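Local coordinates for Di-haem cytochrome c peroxidase family protein (Burkholderia thailandensis E264, PDB 6NX0) that probably acts as a cytochrome c peroxidase, carrying two covalently bound c-type hemes and displaying an atypically stable bis-Fe(IV) state, at residues Gly187-Ser191 / Tyr366-Pro370; Met302-Thr306 / Thr369-Arg373. All blocks are in the same frame, centred on the assembly; numbering follows the deposited sequence.

Interaction 1: residues Gly187-Ser191 / Tyr366-Pro370; sequences GGLFS and YLRTP. With HEC (heme c), chain B.
Arg368 reaches Gly188 through its guanidinium: NH1 donates to Gly188 O (2.9 Å), lying on a lone pair in the carbonyl plane, although that oxygen sits 27° out of the guanidinium plane. A second bond joins the backbones, from Arg368 N to Ser191 O at 2.9 Å, and the CA of Leu367 rests against the same oxygen. The charged tip owes its position to a bend at chi3 (74°), which turns it along the loop toward the heme. There Arg368 NH1 meets HEC O2A and Arg368 NH2 meets HEC O1A, each at 2.9 Å and nearly straight, so one propionate is held side-on at the guanidinium edge. This is a propionate pocket of a diheme peroxidase: the loop after strand 184-186 and strand 367-368 come from the two cytochrome c family regions, and Arg158 and Arg194 also bond the heme. Main-chain amides add to the grip, with Phe190 N to HEC O2A at 2.7 Å and Ser191 N to HEC O1D of the second propionate at 2.9 Å. The nonpolar side-chain touch between the segments is Ser191 CB against Leu367 CD2, 4.1 Å apart; the Phe190 ring leans obliquely on the carboxylate of the second propionate. Water 1 bridges Ser191 OG and Arg368 O, donating to the latter.

Interaction 2: residues Met302-Thr306 / Thr369-Arg373; sequences MSCHT and TPGLR. With HEC (heme c), chain C.
Cys304 and Thr369 come within 6.9 Å at their CA atoms, and His305 and Gly371 within 6.7 Å, so the end of a 3-10 turn and the loop that follows it run close to the irregular segment 369-373 without pairing as strands; the meeting is made by side chains round one imidazole. His305 closes the Cys-Met-Ser-Cys-His heme-attachment motif (CXXCH), begun by Cys301. Cys304 SG is bonded covalently to HEC CAC. His305 NE2 binds the iron, HEC FE, at 2.1 Å, with Tyr397 as the other axial ligand. The His305 ring is covered on both faces. Leu372 lies over one, its CD1 3.8 Å from the centroid and 16° off the ring normal, a CH-pi contact offset toward the rim. Thr369 covers the opposite face with CG2, also 3.8 Å from the centroid; this methyl is anti to the backbone N of Thr369, whereas OG1 on the other branch approaches the heme methyl CMD. The chi1 of His305 (-58°) sends the ring between the two aliphatic groups, and chi2 then turns its faces to them. At the ring edge, near its plane, Pro370 O takes a weak bond from His305 ND1, 3.1 Å long and bent to 125° at the hydrogen. The stronger partner of ND1 is Phe319 O. Pro370 and Leu372 also pack directly on the porphyrin, Pro370 CD at 3.3 Å from HEC C3D and Leu372 CD2 at 3.6 Å from HEC C3A. With both faces packed and ND1 directed at carbonyl oxygens, rotation of the imidazole about its bond to iron is probably restricted, and the carbonyls would be expected to make the ring a somewhat stronger donor to the metal.

How the interactions relate
The segments of interactions 1 and 2 overlap at Thr369 and Pro370, which touch the partner segment only in interaction 2; the centres lie 11 Å apart on one continuous run of chain, residues 366-373. Arg368 turns to a propionate of the first heme, whose iron is bound by His126 and a water, while Leu367 before it and Thr369, Pro370 and Leu372 after it pack against the second. The step is short, 6.0 Å from the CA of Arg368 to the CA of Pro370. By contrast, FE of HEC (chain B) and FE of HEC (chain C) are 20.7 Å apart. Segments 187-191 and 302-306 are thus connected through this shared run, so one short run of chain contributes to both heme pockets.

Interaction 1: residues Gly187-Ser191 / Tyr366-Pro370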
ATOM      1  N   GLY A 187      -5.980   8.585  -4.280  1.00 12.48           N
ATOM      2  CA  GLY A 187      -6.891   7.720  -3.558  1.00 11.28           C
ATOM      3  C   GLY A 187      -7.195   6.429  -4.286  1.00 11.26           C
ATOM      4  O   GLY A 187      -6.646   6.113  -5.340  1.00 12.70           O
ATOM      5  N   GLY A 188      -8.109   5.685  -3.700  1.00 10.44           N
ATOM      6  CA  GLY A 188      -8.408   4.314  -4.082  1.00  9.42           C
ATOM      7  C   GLY A 188      -7.494   3.324  -3.398  1.00 10.94           C
ATOM      8  O   GLY A 188      -6.310   3.582  -3.174  1.00 11.52           O
ATOM      9  N   LEU A 189      -8.064   2.161  -3.082  1.00 12.74           N
ATOM     10  CA  LEU A 189      -7.319   1.090  -2.448  0.53 11.97           C
ATOM     11  C   LEU A 189      -6.799   0.113  -3.494  1.00 10.07           C
ATOM     12  O   LEU A 189      -7.268   0.057  -4.636  1.00 10.69           O
ATOM     13  CB  LEU A 189      -8.185   0.382  -1.405  0.53 11.48           C
ATOM     14  CG  LEU A 189      -8.504   1.290  -0.213  0.53 12.64           C
ATOM     15  CD1 LEU A 189      -9.774   0.834   0.463  0.53 15.80           C
ATOM     16  CD2 LEU A 189      -7.357   1.289   0.780  0.53 12.05           C
ATOM     17  N   PHE A 190      -5.786  -0.646  -3.076  1.00 10.75           N
ATOM     18  CA  PHE A 190      -4.858  -1.374  -3.933  1.00  8.34           C
ATOM     19  C   PHE A 190      -3.907  -0.398  -4.635  1.00  7.95           C
ATOM     20  O   PHE A 190      -4.181   0.805  -4.744  1.00 10.59           O
ATOM     21  CB  PHE A 190      -5.555  -2.256  -4.978  1.00 10.78           C
ATOM     22  CG  PHE A 190      -6.422  -3.343  -4.406  1.00 12.18           C
ATOM     23  CD1 PHE A 190      -5.862  -4.377  -3.660  1.00 14.41           C
ATOM     24  CD2 PHE A 190      -7.788  -3.356  -4.643  1.00 11.41           C
ATOM     25  CE1 PHE A 190      -6.660  -5.408  -3.168  1.00 13.87           C
ATOM     26  CE2 PHE A 190      -8.589  -4.378  -4.153  1.00 13.91           C
ATOM     27  CZ  PHE A 190      -8.030  -5.411  -3.433  1.00 12.91           C
ATOM     28  N   SER A 191      -2.789  -0.914  -5.136  1.00 10.20           N
ATOM     29  CA  SER A 191      -1.764  -0.065  -5.731  1.00  9.73           C
ATOM     30  C   SER A 191      -2.190   0.526  -7.062  1.00 11.24           C
ATOM     31  O   SER A 191      -1.564   1.493  -7.515  1.00 10.76           O
ATOM     32  CB  SER A 191      -0.468  -0.832  -5.923  1.00 12.43           C
ATOM     33  OG  SER A 191       0.132  -1.128  -4.676  1.00 17.19           O
ATOM     34  N   TYR A 366       1.911   3.748 -13.657  1.00 10.49           N
ATOM     35  CA  TYR A 366       1.666   4.491 -12.435  1.00 10.56           C
ATOM     36  C   TYR A 366       1.132   3.571 -11.346  1.00 10.62           C
ATOM     37  O   TYR A 366       0.300   2.696 -11.601  1.00 10.36           O
ATOM     38  CB  TYR A 366       0.660   5.615 -12.661  1.00 11.21           C
ATOM     39  CG  TYR A 366       1.218   6.850 -13.319  1.00  9.01           C
ATOM     40  CD1 TYR A 366       1.675   6.845 -14.636  1.00 10.23           C
ATOM     41  CD2 TYR A 366       1.265   8.051 -12.622  1.00  9.44           C
ATOM     42  CE1 TYR A 366       2.199   8.012 -15.219  1.00 10.77           C
ATOM     43  CE2 TYR A 366       1.748   9.198 -13.195  1.00 11.15           C
ATOM     44  CZ  TYR A 366       2.211   9.175 -14.488  1.00 10.96           C
ATOM     45  OH  TYR A 366       2.705  10.357 -15.032  1.00 14.66           O
ATOM     46  N   LEU A 367       1.588   3.815 -10.124  1.00  9.24           N
ATOM     47  CA  LEU A 367       1.201   3.060  -8.938  1.00 10.02           C
ATOM     48  C   LEU A 367       1.023   4.037  -7.786  1.00 10.64           C
ATOM     49  O   LEU A 367       1.642   5.101  -7.759  1.00 10.12           O
ATOM     50  CB  LEU A 367       2.261   2.003  -8.595  1.00  9.65           C
ATOM     51  CG  LEU A 367       2.435   0.908  -9.636  1.00 10.78           C
ATOM     52  CD1 LEU A 367       3.753   0.175  -9.376  1.00 13.25           C
ATOM     53  CD2 LEU A 367       1.237  -0.038  -9.568  1.00 11.53           C
ATOM     54  N   ARG A 368       0.177   3.676  -6.825  1.00  9.46           N
ATOM     55  CA  ARG A 368      -0.091   4.570  -5.698  1.00 10.38           C
ATOM     56  C   ARG A 368       1.142   4.663  -4.803  1.00 13.21           C
ATOM     57  O   ARG A 368       1.709   3.645  -4.400  1.00 11.69           O
ATOM     58  CB  ARG A 368      -1.302   4.104  -4.875  1.00  9.41           C
ATOM     59  CG  ARG A 368      -2.022   5.268  -4.145  1.00 10.51           C
ATOM     60  CD  ARG A 368      -3.174   4.821  -3.217  1.00 10.88           C
ATOM     61  NE  ARG A 368      -2.604   4.212  -2.017  1.00  8.96           N
ATOM     62  CZ  ARG A 368      -2.958   3.061  -1.475  1.00  9.26           C
ATOM     63  NH1 ARG A 368      -3.975   2.347  -1.945  1.00 11.58           N
ATOM     64  NH2 ARG A 368      -2.268   2.631  -0.431  1.00 11.14           N
ATOM     65  N   THR A 369       1.561   5.887  -4.491  1.00 10.61           N
ATOM     66  CA  THR A 369       2.719   6.068  -3.625  1.00  9.48           C
ATOM     67  C   THR A 369       2.412   5.501  -2.248  1.00  8.45           C
ATOM     68  O   THR A 369       1.462   5.962  -1.597  1.00 10.61           O
ATOM     69  CB  THR A 369       3.066   7.535  -3.532  1.00 10.51           C
ATOM     70  OG1 THR A 369       3.384   7.990  -4.861  1.00 11.81           O
ATOM     71  CG2 THR A 369       4.232   7.734  -2.589  1.00  9.66           C
ATOM     72  N   PRO A 370       3.160   4.506  -1.774  1.00  9.55           N
ATOM     73  CA  PRO A 370       2.841   3.895  -0.479  1.00 11.19           C
ATOM     74  C   PRO A 370       3.363   4.734   0.665  1.00 10.62           C
ATOM     75  O   PRO A 370       4.423   5.355   0.565  1.00 10.41           O
ATOM     76  CB  PRO A 370       3.581   2.554  -0.540  1.00 11.72           C
ATOM     77  CG  PRO A 370       4.770   2.855  -1.397  1.00  9.35           C
ATOM     78  CD  PRO A 370       4.321   3.855  -2.420  1.00 11.48           C
TER
HETATM   79 FE   HEC B 601      -4.985  -8.037   1.650  1.00  9.09          FE
HETATM   80  CHA HEC B 601      -4.064  -5.238  -0.173  1.00  8.80           C
HETATM   81  CHB HEC B 601      -7.292  -6.179   3.310  1.00  9.78           C
HETATM   82  CHC HEC B 601      -6.548 -10.903   2.730  1.00  8.13           C
HETATM   83  CHD HEC B 601      -2.769  -9.972  -0.142  1.00 10.45           C
HETATM   84  NA  HEC B 601      -5.495  -6.071   1.639  1.00  8.03           N
HETATM   85  C1A HEC B 601      -5.023  -5.086   0.794  1.00  8.73           C
HETATM   86  C2A HEC B 601      -5.662  -3.846   1.137  1.00  7.17           C
HETATM   87  C3A HEC B 601      -6.473  -4.092   2.176  1.00  7.48           C
HETATM   88  C4A HEC B 601      -6.458  -5.506   2.447  1.00  8.09           C
HETATM   89  CMA HEC B 601      -7.439  -3.113   2.835  1.00 10.25           C
HETATM   90  CAA HEC B 601      -5.432  -2.503   0.419  1.00 10.89           C
HETATM   91  CBA HEC B 601      -4.389  -1.684   1.157  1.00 10.77           C
HETATM   92  CGA HEC B 601      -3.994  -0.425   0.430  1.00 13.90           C
HETATM   93  O1A HEC B 601      -3.261   0.380   1.077  1.00 12.21           O
HETATM   94  O2A HEC B 601      -4.280  -0.302  -0.801  1.00 11.92           O
HETATM   95  NB  HEC B 601      -6.615  -8.482   2.773  1.00  8.88           N
HETATM   96  C1B HEC B 601      -7.455  -7.541   3.353  1.00  9.30           C
HETATM   97  C2B HEC B 601      -8.491  -8.247   4.058  1.00 10.00           C
HETATM   98  C3B HEC B 601      -8.356  -9.556   3.818  1.00  8.49           C
HETATM   99  C4B HEC B 601      -7.152  -9.721   3.040  1.00  8.65           C
HETATM  100  CMB HEC B 601      -9.594  -7.558   4.868  1.00 10.83           C
HETATM  101  CAB HEC B 601      -9.193 -10.732   4.361  1.00  8.77           C
HETATM  102  CBB HEC B 601     -10.616 -10.676   3.754  1.00 10.92           C
HETATM  103  NC  HEC B 601      -4.697 -10.033   1.368  1.00  7.89           N
HETATM  104  C1C HEC B 601      -5.438 -11.050   1.957  1.00  7.26           C
HETATM  105  C2C HEC B 601      -4.702 -12.278   1.752  1.00  9.92           C
HETATM  106  C3C HEC B 601      -3.631 -12.044   0.989  1.00  9.03           C
HETATM  107  C4C HEC B 601      -3.629 -10.623   0.705  1.00  8.19           C
HETATM  108  CMC HEC B 601      -5.059 -13.611   2.429  1.00  9.50           C
HETATM  109  CAC HEC B 601      -2.406 -12.957   0.803  1.00  9.41           C
HETATM  110  CBC HEC B 601      -2.742 -14.195  -0.038  1.00  8.73           C
HETATM  111  ND  HEC B 601      -3.641  -7.658   0.177  1.00  8.40           N
HETATM  112  C1D HEC B 601      -2.800  -8.626  -0.406  1.00  8.39           C
HETATM  113  C2D HEC B 601      -2.060  -7.995  -1.469  1.00  7.21           C
HETATM  114  C3D HEC B 601      -2.502  -6.577  -1.523  1.00  9.64           C
HETATM  115  C4D HEC B 601      -3.475  -6.426  -0.475  1.00  8.53           C
HETATM  116  CMD HEC B 601      -1.117  -8.694  -2.428  1.00  9.29           C
HETATM  117  CAD HEC B 601      -2.041  -5.497  -2.520  1.00  9.51           C
HETATM  118  CBD HEC B 601      -2.684  -5.832  -3.846  1.00  9.76           C
HETATM  119  CGD HEC B 601      -2.658  -4.681  -4.835  1.00 13.01           C
HETATM  120  O1D HEC B 601      -2.109  -3.610  -4.492  1.00 13.68           O
HETATM  121  O2D HEC B 601      -3.130  -4.924  -5.982  1.00 13.74           O
HETATM  122  O   HOH W   1       1.340   1.068  -3.652  1.00 14.89           O
HETATM  123  O   HOH W   2      -6.247  -8.193  -0.133  1.00 21.79           O

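Interaction 2: residues Met302-Thr306 / Thr369-Arg373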
ATOM      1  N   MET A 302      10.212  13.730  -0.029  1.00 10.59           N
ATOM      2  CA  MET A 302       9.038  14.403   0.493  1.00 10.85           C
ATOM      3  C   MET A 302       8.109  14.912  -0.596  1.00 12.17           C
ATOM      4  O   MET A 302       6.964  15.241  -0.292  1.00 13.15           O
ATOM      5  CB  MET A 302       9.526  15.560   1.385  1.00 12.12           C
ATOM      6  CG  MET A 302       9.977  16.840   0.617  1.00 15.88           C
ATOM      7  SD  MET A 302      11.279  16.684  -0.621  1.00 13.77           S
ATOM      8  CE  MET A 302      11.200  18.291  -1.412  1.00 16.43           C
ATOM      9  N   SER A 303       8.584  15.010  -1.840  1.00 11.80           N
ATOM     10  CA  SER A 303       7.735  15.468  -2.934  1.00 12.66           C
ATOM     11  C   SER A 303       6.635  14.478  -3.253  1.00 13.43           C
ATOM     12  O   SER A 303       5.626  14.863  -3.850  1.00 15.42           O
ATOM     13  CB  SER A 303       8.571  15.740  -4.181  1.00 12.97           C
ATOM     14  OG  SER A 303       9.142  14.565  -4.717  1.00 13.36           O
ATOM     15  N   CYS A 304       6.806  13.210  -2.874  1.00 10.65           N
ATOM     16  CA  CYS A 304       5.785  12.186  -3.050  1.00 10.47           C
ATOM     17  C   CYS A 304       5.371  11.580  -1.723  1.00 13.08           C
ATOM     18  O   CYS A 304       4.181  11.394  -1.476  1.00 12.61           O
ATOM     19  CB  CYS A 304       6.304  11.075  -3.974  1.00 11.19           C
ATOM     20  SG  CYS A 304       6.741  11.718  -5.600  1.00 11.39           S
ATOM     21  N   HIS A 305       6.344  11.253  -0.878  1.00 10.92           N
ATOM     22  CA  HIS A 305       6.114  10.699   0.458  1.00 11.51           C
ATOM     23  C   HIS A 305       6.035  11.852   1.453  1.00 12.08           C
ATOM     24  O   HIS A 305       6.978  12.143   2.197  1.00 13.34           O
ATOM     25  CB  HIS A 305       7.229   9.736   0.852  1.00 10.81           C
ATOM     26  CG  HIS A 305       7.415   8.578  -0.076  1.00  9.01           C
ATOM     27  ND1 HIS A 305       6.617   7.452  -0.044  1.00  9.45           N
ATOM     28  CD2 HIS A 305       8.355   8.344  -1.025  1.00  9.12           C
ATOM     29  CE1 HIS A 305       7.040   6.592  -0.958  1.00  8.25           C
ATOM     30  NE2 HIS A 305       8.093   7.106  -1.563  1.00 11.16           N
ATOM     31  N   THR A 306       4.874  12.490   1.492  1.00 12.60           N
ATOM     32  CA  THR A 306       4.777  13.798   2.134  1.00 14.14           C
ATOM     33  C   THR A 306       4.762  13.699   3.657  1.00 16.06           C
ATOM     34  O   THR A 306       4.337  12.702   4.247  1.00 14.92           O
ATOM     35  CB  THR A 306       3.524  14.514   1.670  1.00 16.36           C
ATOM     36  OG1 THR A 306       2.406  13.692   1.967  1.00 17.49           O
ATOM     37  CG2 THR A 306       3.564  14.795   0.193  1.00 19.57           C
ATOM     38  N   THR A 369       1.561   5.887  -4.491  1.00 10.61           N
ATOM     39  CA  THR A 369       2.719   6.068  -3.625  1.00  9.48           C
ATOM     40  C   THR A 369       2.412   5.501  -2.248  1.00  8.45           C
ATOM     41  O   THR A 369       1.462   5.962  -1.597  1.00 10.61           O
ATOM     42  CB  THR A 369       3.066   7.535  -3.532  1.00 10.51           C
ATOM     43  OG1 THR A 369       3.384   7.990  -4.861  1.00 11.81           O
ATOM     44  CG2 THR A 369       4.232   7.734  -2.589  1.00  9.66           C
ATOM     45  N   PRO A 370       3.160   4.506  -1.774  1.00  9.55           N
ATOM     46  CA  PRO A 370       2.841   3.895  -0.479  1.00 11.19           C
ATOM     47  C   PRO A 370       3.363   4.734   0.665  1.00 10.62           C
ATOM     48  O   PRO A 370       4.423   5.355   0.565  1.00 10.41           O
ATOM     49  CB  PRO A 370       3.581   2.554  -0.540  1.00 11.72           C
ATOM     50  CG  PRO A 370       4.770   2.855  -1.397  1.00  9.35           C
ATOM     51  CD  PRO A 370       4.321   3.855  -2.420  1.00 11.48           C
ATOM     52  N   GLY A 371       2.631   4.723   1.773  1.00 11.72           N
ATOM     53  CA  GLY A 371       3.172   5.284   2.993  1.00 12.35           C
ATOM     54  C   GLY A 371       4.310   4.413   3.476  1.00 10.70           C
ATOM     55  O   GLY A 371       4.352   3.224   3.195  1.00 11.37           O
ATOM     56  N   LEU A 372       5.252   5.029   4.192  1.00 10.30           N
ATOM     57  CA  LEU A 372       6.497   4.392   4.606  1.00  8.22           C
ATOM     58  C   LEU A 372       6.529   4.022   6.087  1.00  9.38           C
ATOM     59  O   LEU A 372       7.566   3.539   6.565  1.00  9.88           O
ATOM     60  CB  LEU A 372       7.689   5.307   4.263  1.00  9.19           C
ATOM     61  CG  LEU A 372       7.811   5.634   2.767  1.00 10.03           C
ATOM     62  CD1 LEU A 372       9.046   6.482   2.496  1.00 11.61           C
ATOM     63  CD2 LEU A 372       7.857   4.362   1.945  1.00 12.99           C
ATOM     64  N   ARG A 373       5.451   4.243   6.835  1.00  9.92           N
ATOM     65  CA  ARG A 373       5.456   3.801   8.225  1.00 10.09           C
ATOM     66  C   ARG A 373       5.588   2.286   8.271  1.00  9.97           C
ATOM     67  O   ARG A 373       4.948   1.566   7.505  1.00 10.37           O
ATOM     68  CB  ARG A 373       4.198   4.259   8.953  1.00 10.88           C
ATOM     69  CG  ARG A 373       4.209   5.782   9.161  1.00  9.86           C
ATOM     70  CD  ARG A 373       2.907   6.330   9.645  1.00 10.66           C
ATOM     71  NE  ARG A 373       3.018   7.719  10.118  1.00 11.89           N
ATOM     72  CZ  ARG A 373       3.407   8.062  11.338  1.00 14.59           C
ATOM     73  NH1 ARG A 373       3.780   7.126  12.208  1.00 13.75           N
ATOM     74  NH2 ARG A 373       3.468   9.341  11.680  1.00 15.09           N
TER
HETATM   75 FE   HEC C 602       9.332   6.217  -3.011  1.00 10.03          FE
HETATM   76  CHA HEC C 602       7.903   3.102  -3.052  1.00  9.89           C
HETATM   77  CHB HEC C 602      11.372   5.258  -0.421  1.00 10.47           C
HETATM   78  CHC HEC C 602      11.204   9.066  -3.392  1.00 10.16           C
HETATM   79  CHD HEC C 602       7.096   7.357  -5.324  1.00 11.21           C
HETATM   80  NA  HEC C 602       9.546   4.527  -1.908  1.00  9.04           N
HETATM   81  C1A HEC C 602       8.810   3.369  -2.071  1.00  9.81           C
HETATM   82  C2A HEC C 602       9.355   2.392  -1.165  1.00  9.29           C
HETATM   83  C3A HEC C 602      10.236   3.016  -0.375  1.00 10.87           C
HETATM   84  C4A HEC C 602      10.382   4.377  -0.829  1.00  9.90           C
HETATM   85  CMA HEC C 602      11.138   2.388   0.683  1.00 10.31           C
HETATM   86  CAA HEC C 602       8.808   0.958  -0.976  1.00 11.11           C
HETATM   87  CBA HEC C 602       7.705   0.923   0.067  1.00  9.30           C
HETATM   88  CGA HEC C 602       7.018  -0.411   0.237  1.00 11.77           C
HETATM   89  O1A HEC C 602       5.988  -0.405   0.977  1.00 18.26           O
HETATM   90  O2A HEC C 602       7.277  -1.374  -0.538  1.00 11.29           O
HETATM   91  NB  HEC C 602      10.934   7.027  -2.090  1.00  9.08           N
HETATM   92  C1B HEC C 602      11.599   6.481  -0.989  1.00  9.66           C
HETATM   93  C2B HEC C 602      12.678   7.380  -0.620  1.00 10.33           C
HETATM   94  C3B HEC C 602      12.693   8.403  -1.471  1.00  9.38           C
HETATM   95  C4B HEC C 602      11.567   8.220  -2.377  1.00 10.81           C
HETATM   96  CMB HEC C 602      13.596   7.162   0.611  1.00 10.66           C
HETATM   97  CAB HEC C 602      13.716   9.562  -1.588  1.00  9.62           C
HETATM   98  CBB HEC C 602      15.133   9.006  -1.854  1.00  9.69           C
HETATM   99  NC  HEC C 602       9.142   7.919  -4.080  1.00  8.16           N
HETATM  100  C1C HEC C 602      10.068   8.942  -4.143  1.00 10.00           C
HETATM  101  C2C HEC C 602       9.587   9.901  -5.098  1.00 11.15           C
HETATM  102  C3C HEC C 602       8.403   9.482  -5.563  1.00 11.90           C
HETATM  103  C4C HEC C 602       8.112   8.203  -4.960  1.00 11.45           C
HETATM  104  CMC HEC C 602      10.345  11.219  -5.375  1.00 11.96           C
HETATM  105  CAC HEC C 602       7.399  10.286  -6.404  1.00 12.13           C
HETATM  106  CBC HEC C 602       8.051  10.599  -7.768  1.00 12.63           C
HETATM  107  ND  HEC C 602       7.756   5.388  -3.955  1.00  9.15           N
HETATM  108  C1D HEC C 602       6.974   6.057  -4.903  1.00 10.19           C
HETATM  109  C2D HEC C 602       6.117   5.093  -5.529  1.00 11.42           C
HETATM  110  C3D HEC C 602       6.417   3.782  -4.914  1.00 10.60           C
HETATM  111  C4D HEC C 602       7.408   4.041  -3.905  1.00 11.10           C
HETATM  112  CMD HEC C 602       5.089   5.335  -6.630  1.00 11.05           C
HETATM  113  CAD HEC C 602       5.787   2.430  -5.278  1.00 10.05           C
HETATM  114  CBD HEC C 602       6.556   1.858  -6.452  1.00  9.15           C
HETATM  115  CGD HEC C 602       6.262   0.390  -6.633  1.00  9.16           C
HETATM  116  O1D HEC C 602       5.635  -0.217  -5.731  1.00  9.81           O
HETATM  117  O2D HEC C 602       6.815  -0.200  -7.607  1.00 10.00           O